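PDB 4FZL: bacteriocin from Pseudomonas syringae pv. tomato, which is a colicin M-like toxin, syringacin M, that degrades the peptidoglycan precursor lipid II, probably as a phosphatase, and binds calcium. Local coordinates for residues V41-F46 with T96-L101; D50-E55 with N64-D69. All coordinates share one frame; numbering follows the deposited sequence.

In the fold
After three shorter helices near the N terminus, the chain enters helix 37-54, which both contacts share. Residues 41-46 pack on helix 96-106 in interaction 1, while 50-55 face helix 59-70, the next in the chain, in interaction 2. Interaction 2 closes a short connection of eight residues, most of them helical, and is nested within the longer loop of 49 residues that interaction 1 closes. The two meet through D50, whose carboxylate takes hydrogen bonds from T96 and H99, and through T45, whose methyl packs on I66. Together they tie three helices of the helical part of the chain, away from the calcium site.

Interaction 1: V41-F46 with T96-L101; sequences VALKTF and TPFHAL
L43 and F46, one helical turn apart, carry the side of helix 37-54 that meets F98 and L101 of helix 96-106. With CG anti to the backbone N (chi1 -178°), L43 brings its CD1 nearer to helix 96-106 than its CB bond alone would. The methyl lies 3.5 Å from the F98 carbonyl oxygen O, a van der Waals approach, and near the plane of the F98 ring at its edge. The same CD1 also touches CD2 of L101 at 4.2 Å, and so spans one turn of the partner helix.

T45 turns to another neighbour, helix 59-70, where it packs on Y63, I66 and I70. Its OG1 is tied back to the V41 carbonyl O at 2.8 Å, which it reaches from the opposite face to the T45 backbone N.

At F46 the contact becomes aromatic. The ring presents its edge to one face of the F98 ring in a T-shaped pair, with planes at 68° and centroids of the two rings 5.2 Å apart. CD2 of F46 comes within 3.8 Å of CG of F98, and CE2 sits over the rim of that face rather than its centre. The CB atoms of F46 and F98 also meet, at 4.0 Å. Edge-to-face partners farther out, Y17 for F46 and W207 for F98, extend the pair into an aromatic cluster.

The axes of the segments 41-46 and 96-101 approach to 8.6 Å and cross at -115°, so the buried apolar contact is confined to a small patch: steeply crossed helix packing in the hydrophobic core of the helical part of this colicin M-family protein.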
ATOM      1  N   VAL A  41      12.565  -9.360 -12.320  1.00 18.73           N
ATOM      2  CA  VAL A  41      13.555  -9.236 -11.217  1.00 19.87           C
ATOM      3  C   VAL A  41      13.463  -7.798 -10.558  1.00 16.79           C
ATOM      4  O   VAL A  41      13.491  -7.680  -9.315  1.00 19.37           O
ATOM      5  CB  VAL A  41      15.010  -9.514 -11.666  1.00 20.62           C
ATOM      6  CG1 VAL A  41      16.043  -9.173 -10.558  1.00 19.19           C
ATOM      7  CG2 VAL A  41      15.116 -10.976 -12.078  1.00 20.87           C
ATOM      8  N   ALA A  42      13.298  -6.743 -11.373  1.00 18.99           N
ATOM      9  CA  ALA A  42      13.033  -5.408 -10.838  1.00 20.71           C
ATOM     10  C   ALA A  42      11.799  -5.411  -9.926  1.00 18.21           C
ATOM     11  O   ALA A  42      11.841  -4.938  -8.795  1.00 20.47           O
ATOM     12  CB  ALA A  42      12.967  -4.318 -11.947  1.00 20.30           C
ATOM     13  N   LEU A  43      10.691  -6.008 -10.395  1.00 19.28           N
ATOM     14  CA  LEU A  43       9.456  -5.948  -9.648  1.00 21.75           C
ATOM     15  C   LEU A  43       9.609  -6.665  -8.294  1.00 18.67           C
ATOM     16  O   LEU A  43       9.171  -6.179  -7.245  1.00 20.75           O
ATOM     17  CB  LEU A  43       8.332  -6.560 -10.489  1.00 22.63           C
ATOM     18  CG  LEU A  43       6.963  -6.511  -9.819  1.00 23.65           C
ATOM     19  CD1 LEU A  43       6.515  -5.108  -9.420  1.00 23.60           C
ATOM     20  CD2 LEU A  43       5.912  -7.108 -10.763  1.00 26.56           C
ATOM     21  N   LYS A  44      10.248  -7.849  -8.317  1.00 19.56           N
ATOM     22  CA  LYS A  44      10.531  -8.532  -7.092  1.00 20.12           C
ATOM     23  C   LYS A  44      11.476  -7.805  -6.118  1.00 21.71           C
ATOM     24  O   LYS A  44      11.328  -7.883  -4.902  1.00 21.90           O
ATOM     25  CB  LYS A  44      10.962  -9.990  -7.376  1.00 19.45           C
ATOM     26  CG  LYS A  44       9.871 -10.924  -7.868  1.00 22.01           C
ATOM     27  CD  LYS A  44      10.225 -12.411  -7.988  1.00 30.86           C
ATOM     28  CE  LYS A  44      10.956 -12.678  -9.236  1.00 26.99           C
ATOM     29  NZ  LYS A  44      11.264 -14.162  -9.294  1.00 26.09           N
ATOM     30  N   THR A  45      12.423  -7.068  -6.693  1.00 20.13           N
ATOM     31  CA  THR A  45      13.322  -6.256  -5.894  1.00 20.31           C
ATOM     32  C   THR A  45      12.514  -5.119  -5.240  1.00 18.69           C
ATOM     33  O   THR A  45      12.782  -4.777  -4.075  1.00 21.22           O
ATOM     34  CB  THR A  45      14.499  -5.723  -6.739  1.00 21.07           C
ATOM     35  OG1 THR A  45      15.201  -6.840  -7.281  1.00 21.65           O
ATOM     36  CG2 THR A  45      15.459  -4.720  -5.942  1.00 21.36           C
ATOM     37  N   PHE A  46      11.602  -4.481  -6.028  1.00 18.93           N
ATOM     38  CA  PHE A  46      10.775  -3.439  -5.426  1.00 17.64           C
ATOM     39  C   PHE A  46      10.013  -4.011  -4.211  1.00 18.22           C
ATOM     40  O   PHE A  46       9.857  -3.316  -3.184  1.00 22.29           O
ATOM     41  CB  PHE A  46       9.757  -2.844  -6.397  1.00 17.86           C
ATOM     42  CG  PHE A  46      10.297  -2.237  -7.656  1.00 19.50           C
ATOM     43  CD1 PHE A  46      11.607  -1.775  -7.786  1.00 22.20           C
ATOM     44  CD2 PHE A  46       9.477  -2.146  -8.745  1.00 21.25           C
ATOM     45  CE1 PHE A  46      12.053  -1.295  -8.970  1.00 24.34           C
ATOM     46  CE2 PHE A  46       9.906  -1.577  -9.942  1.00 23.64           C
ATOM     47  CZ  PHE A  46      11.224  -1.164 -10.041  1.00 21.95           C
ATOM     48  N   THR A  96       5.301   0.736  -2.416  1.00 20.57           N
ATOM     49  CA  THR A  96       4.161  -0.030  -1.898  1.00 20.11           C
ATOM     50  C   THR A  96       3.192  -0.522  -3.005  1.00 22.30           C
ATOM     51  O   THR A  96       2.827  -1.708  -3.027  1.00 22.57           O
ATOM     52  CB  THR A  96       3.460   0.718  -0.776  1.00 22.81           C
ATOM     53  OG1 THR A  96       4.193   0.530   0.415  1.00 28.72           O
ATOM     54  CG2 THR A  96       2.001   0.158  -0.526  1.00 21.97           C
ATOM     55  N   PRO A  97       2.808   0.351  -3.963  1.00 23.10           N
ATOM     56  CA  PRO A  97       1.854  -0.206  -4.966  1.00 24.22           C
ATOM     57  C   PRO A  97       2.526  -1.313  -5.805  1.00 20.85           C
ATOM     58  O   PRO A  97       1.872  -2.198  -6.303  1.00 24.00           O
ATOM     59  CB  PRO A  97       1.471   0.988  -5.842  1.00 29.73           C
ATOM     60  CG  PRO A  97       2.159   2.147  -5.257  1.00 28.85           C
ATOM     61  CD  PRO A  97       2.898   1.809  -4.012  1.00 28.20           C
ATOM     62  N   PHE A  98       3.852  -1.209  -6.009  1.00 22.69           N
ATOM     63  CA  PHE A  98       4.563  -2.263  -6.731  1.00 22.25           C
ATOM     64  C   PHE A  98       4.624  -3.545  -5.929  1.00 20.90           C
ATOM     65  O   PHE A  98       4.619  -4.663  -6.456  1.00 21.66           O
ATOM     66  CB  PHE A  98       5.966  -1.824  -7.097  1.00 21.37           C
ATOM     67  CG  PHE A  98       5.985  -0.726  -8.122  1.00 26.86           C
ATOM     68  CD1 PHE A  98       5.835  -0.995  -9.461  1.00 30.79           C
ATOM     69  CD2 PHE A  98       6.119   0.594  -7.721  1.00 33.03           C
ATOM     70  CE1 PHE A  98       5.866   0.063 -10.409  1.00 30.07           C
ATOM     71  CE2 PHE A  98       6.135   1.645  -8.653  1.00 42.04           C
ATOM     72  CZ  PHE A  98       5.974   1.366 -10.001  1.00 33.79           C
ATOM     73  N   HIS A  99       4.766  -3.394  -4.625  1.00 19.87           N
ATOM     74  CA  HIS A  99       4.775  -4.568  -3.738  1.00 20.50           C
ATOM     75  C   HIS A  99       3.417  -5.276  -3.821  1.00 21.07           C
ATOM     76  O   HIS A  99       3.364  -6.493  -3.941  1.00 22.43           O
ATOM     77  CB  HIS A  99       5.145  -4.085  -2.267  1.00 21.98           C
ATOM     78  CG  HIS A  99       5.359  -5.195  -1.297  1.00 23.15           C
ATOM     79  ND1 HIS A  99       5.810  -4.971  -0.045  1.00 23.43           N
ATOM     80  CD2 HIS A  99       5.300  -6.567  -1.446  1.00 21.24           C
ATOM     81  CE1 HIS A  99       5.986  -6.123   0.609  1.00 21.25           C
ATOM     82  NE2 HIS A  99       5.698  -7.116  -0.236  1.00 19.96           N
ATOM     83  N   ALA A 100       2.329  -4.523  -3.774  1.00 20.88           N
ATOM     84  CA  ALA A 100       0.991  -5.088  -3.902  1.00 20.62           C
ATOM     85  C   ALA A 100       0.832  -5.733  -5.279  1.00 19.51           C
ATOM     86  O   ALA A 100       0.116  -6.783  -5.424  1.00 21.54           O
ATOM     87  CB  ALA A 100      -0.075  -4.042  -3.609  1.00 22.20           C
ATOM     88  N   LEU A 101       1.355  -5.063  -6.306  1.00 25.22           N
ATOM     89  CA  LEU A 101       1.261  -5.618  -7.668  1.00 23.31           C
ATOM     90  C   LEU A 101       2.000  -7.004  -7.756  1.00 21.82           C
ATOM     91  O   LEU A 101       1.506  -8.032  -8.245  1.00 28.50           O
ATOM     92  CB  LEU A 101       1.860  -4.645  -8.704  1.00 23.86           C
ATOM     93  CG  LEU A 101       1.970  -5.140 -10.145  1.00 24.88           C
ATOM     94  CD1 LEU A 101       0.542  -5.182 -10.639  1.00 31.87           C
ATOM     95  CD2 LEU A 101       2.769  -4.075 -10.883  1.00 25.35           C
TER

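Interaction 2: D50-E55 with N64-D69; sequences DQREAE and NEIATD
R52 lays its guanidinium against I66, whose CG1 sits over one face of the flat group, toward the rim. CG1 of I66 is 3.9 Å from NE of R52 and lies over the side of the group between NE and NH2, while CD1 of I66 is nearly as close to NE. The two side chains run past each other in opposite directions. NH1 reaches on to CB of E65 at 3.7 Å, the arginine crossing the glutamate at about a right angle.

In E65 the bend at chi2 (-65°) keeps the carboxylate apart from the guanidinium: OE1 remains 5.7 Å from NH1 of R52, too far for a salt bridge. D69 OD2 is a similar distance from NH2, so the two acids may exert a longer-range attraction on the arginine.

An extended chain from CG to NE lets R52 bridge the gap between the helices, and R52 also touches A62 of helix 59-70. I66 is seated in turn by T45, A48 and A49 of helix 37-54 and by I81. Beyond R52, Q51 NE2 donates an almost straight bond to E55 OE2 (3.1 Å, 172°), met from above the carboxylate plane at the end of the helix.

This is the partly exposed margin where two consecutive helices, 37-54 and 59-70, joined by a short connection, pack together, with an arginine lying over an apolar residue at the edge of the core.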
ATOM      1  N   ASP A  50      10.508  -2.650  -0.449  1.00 19.79           N
ATOM      2  CA  ASP A  50       9.382  -2.155   0.319  1.00 17.85           C
ATOM      3  C   ASP A  50       9.232  -2.906   1.632  1.00 18.83           C
ATOM      4  O   ASP A  50       8.936  -2.307   2.654  1.00 20.72           O
ATOM      5  CB  ASP A  50       8.076  -2.328  -0.456  1.00 20.01           C
ATOM      6  CG  ASP A  50       6.884  -1.723   0.224  1.00 22.89           C
ATOM      7  OD1 ASP A  50       6.756  -0.474   0.216  1.00 23.12           O
ATOM      8  OD2 ASP A  50       6.063  -2.443   0.740  1.00 23.24           O
ATOM      9  N   GLN A  51       9.340  -4.227   1.586  1.00 21.35           N
ATOM     10  CA  GLN A  51       9.315  -5.007   2.798  1.00 22.16           C
ATOM     11  C   GLN A  51      10.372  -4.519   3.837  1.00 21.04           C
ATOM     12  O   GLN A  51      10.107  -4.394   5.031  1.00 22.60           O
ATOM     13  CB  GLN A  51       9.469  -6.507   2.435  1.00 23.28           C
ATOM     14  CG  GLN A  51       9.433  -7.529   3.561  1.00 27.69           C
ATOM     15  CD  GLN A  51       8.089  -7.763   4.101  1.00 24.65           C
ATOM     16  OE1 GLN A  51       7.144  -7.739   3.357  1.00 25.54           O
ATOM     17  NE2 GLN A  51       7.984  -8.009   5.391  1.00 29.36           N
ATOM     18  N   ARG A  52      11.595  -4.310   3.358  1.00 22.05           N
ATOM     19  CA  ARG A  52      12.599  -3.810   4.223  1.00 21.89           C
ATOM     20  C   ARG A  52      12.312  -2.369   4.759  1.00 21.60           C
ATOM     21  O   ARG A  52      12.616  -2.098   5.931  1.00 26.63           O
ATOM     22  CB  ARG A  52      14.013  -3.810   3.607  1.00 22.57           C
ATOM     23  CG  ARG A  52      14.550  -5.202   3.306  1.00 27.78           C
ATOM     24  CD  ARG A  52      16.015  -5.078   2.975  1.00 39.88           C
ATOM     25  NE  ARG A  52      16.607  -6.347   2.567  1.00 53.18           N
ATOM     26  CZ  ARG A  52      17.924  -6.555   2.463  1.00 50.93           C
ATOM     27  NH1 ARG A  52      18.791  -5.576   2.720  1.00 58.61           N
ATOM     28  NH2 ARG A  52      18.376  -7.731   2.069  1.00 58.95           N
ATOM     29  N   GLU A  53      11.760  -1.493   3.915  1.00 21.92           N
ATOM     30  CA  GLU A  53      11.320  -0.189   4.401  1.00 23.31           C
ATOM     31  C   GLU A  53      10.220  -0.360   5.506  1.00 21.33           C
ATOM     32  O   GLU A  53      10.260   0.388   6.504  1.00 23.12           O
ATOM     33  CB  GLU A  53      10.828   0.700   3.269  1.00 22.52           C
ATOM     34  CG  GLU A  53      10.581   2.122   3.671  1.00 28.83           C
ATOM     35  CD  GLU A  53      10.162   3.038   2.505  1.00 28.38           C
ATOM     36  OE1 GLU A  53      10.487   4.246   2.539  1.00 37.32           O
ATOM     37  OE2 GLU A  53       9.548   2.535   1.566  1.00 39.96           O
ATOM     38  N   ALA A  54       9.349  -1.352   5.359  1.00 21.79           N
ATOM     39  CA  ALA A  54       8.342  -1.570   6.383  1.00 22.30           C
ATOM     40  C   ALA A  54       8.961  -1.979   7.716  1.00 25.45           C
ATOM     41  O   ALA A  54       8.354  -1.791   8.772  1.00 28.20           O
ATOM     42  CB  ALA A  54       7.345  -2.637   5.982  1.00 22.40           C
ATOM     43  N   GLU A  55      10.135  -2.571   7.634  1.00 28.19           N
ATOM     44  CA  GLU A  55      10.909  -3.039   8.800  1.00 30.60           C
ATOM     45  C   GLU A  55      11.810  -2.004   9.376  1.00 34.02           C
ATOM     46  O   GLU A  55      12.502  -2.283  10.323  1.00 37.38           O
ATOM     47  CB  GLU A  55      11.659  -4.352   8.444  1.00 31.80           C
ATOM     48  CG  GLU A  55      10.696  -5.544   8.199  1.00 35.82           C
ATOM     49  CD  GLU A  55      11.247  -6.729   7.372  1.00 44.78           C
ATOM     50  OE1 GLU A  55      12.408  -6.682   6.881  1.00 44.68           O
ATOM     51  OE2 GLU A  55      10.481  -7.734   7.198  1.00 37.97           O
ATOM     52  N   ASN A  64      19.492  -0.995  -3.001  1.00 21.96           N
ATOM     53  CA  ASN A  64      20.886  -1.212  -3.400  1.00 19.87           C
ATOM     54  C   ASN A  64      21.437  -2.544  -2.795  1.00 19.12           C
ATOM     55  O   ASN A  64      22.130  -3.345  -3.512  1.00 22.09           O
ATOM     56  CB  ASN A  64      21.809  -0.079  -2.977  1.00 20.35           C
ATOM     57  CG  ASN A  64      21.599   1.212  -3.750  1.00 23.77           C
ATOM     58  OD1 ASN A  64      21.084   1.234  -4.848  1.00 23.31           O
ATOM     59  ND2 ASN A  64      22.031   2.329  -3.143  1.00 24.03           N
ATOM     60  N   GLU A  65      21.124  -2.794  -1.513  1.00 22.15           N
ATOM     61  CA  GLU A  65      21.598  -4.023  -0.889  1.00 22.71           C
ATOM     62  C   GLU A  65      21.009  -5.284  -1.482  1.00 20.65           C
ATOM     63  O   GLU A  65      21.736  -6.296  -1.584  1.00 21.68           O
ATOM     64  CB  GLU A  65      21.404  -3.997   0.620  1.00 25.88           C
ATOM     65  CG  GLU A  65      22.361  -2.981   1.252  1.00 26.47           C
ATOM     66  CD  GLU A  65      23.868  -3.402   1.082  1.00 30.16           C
ATOM     67  OE1 GLU A  65      24.242  -4.546   1.411  1.00 44.68           O
ATOM     68  OE2 GLU A  65      24.693  -2.597   0.626  1.00 33.60           O
ATOM     69  N   ILE A  66      19.717  -5.264  -1.841  1.00 20.93           N
ATOM     70  CA  ILE A  66      19.106  -6.413  -2.510  1.00 20.73           C
ATOM     71  C   ILE A  66      19.748  -6.601  -3.906  1.00 21.03           C
ATOM     72  O   ILE A  66      20.106  -7.720  -4.313  1.00 21.03           O
ATOM     73  CB  ILE A  66      17.621  -6.119  -2.660  1.00 23.47           C
ATOM     74  CG1 ILE A  66      16.949  -6.173  -1.302  1.00 23.83           C
ATOM     75  CG2 ILE A  66      16.983  -7.174  -3.526  1.00 23.10           C
ATOM     76  CD1 ILE A  66      15.642  -5.390  -1.244  1.00 25.20           C
ATOM     77  N   ALA A  67      19.958  -5.508  -4.630  1.00 21.64           N
ATOM     78  CA  ALA A  67      20.573  -5.631  -5.978  1.00 21.01           C
ATOM     79  C   ALA A  67      21.976  -6.187  -5.841  1.00 20.33           C
ATOM     80  O   ALA A  67      22.404  -7.012  -6.648  1.00 21.44           O
ATOM     81  CB  ALA A  67      20.599  -4.297  -6.690  1.00 21.99           C
ATOM     82  N   THR A  68      22.694  -5.714  -4.836  1.00 20.26           N
ATOM     83  CA  THR A  68      24.038  -6.179  -4.589  1.00 21.35           C
ATOM     84  C   THR A  68      24.061  -7.682  -4.266  1.00 21.37           C
ATOM     85  O   THR A  68      24.930  -8.465  -4.748  1.00 23.09           O
ATOM     86  CB  THR A  68      24.763  -5.309  -3.529  1.00 21.85           C
ATOM     87  OG1 THR A  68      24.777  -3.962  -3.968  1.00 23.09           O
ATOM     88  CG2 THR A  68      26.175  -5.843  -3.245  1.00 24.95           C
ATOM     89  N   ASP A  69      23.092  -8.114  -3.483  1.00 21.29           N
ATOM     90  CA  ASP A  69      23.011  -9.533  -3.160  1.00 22.35           C
ATOM     91  C   ASP A  69      22.674 -10.400  -4.359  1.00 19.62           C
ATOM     92  O   ASP A  69      23.256 -11.499  -4.562  1.00 25.58           O
ATOM     93  CB  ASP A  69      22.088  -9.746  -1.975  1.00 26.11           C
ATOM     94  CG  ASP A  69      22.341 -11.100  -1.316  1.00 42.24           C
ATOM     95  OD1 ASP A  69      23.508 -11.369  -0.902  1.00 45.17           O
ATOM     96  OD2 ASP A  69      21.387 -11.890  -1.244  1.00 67.83           O
TER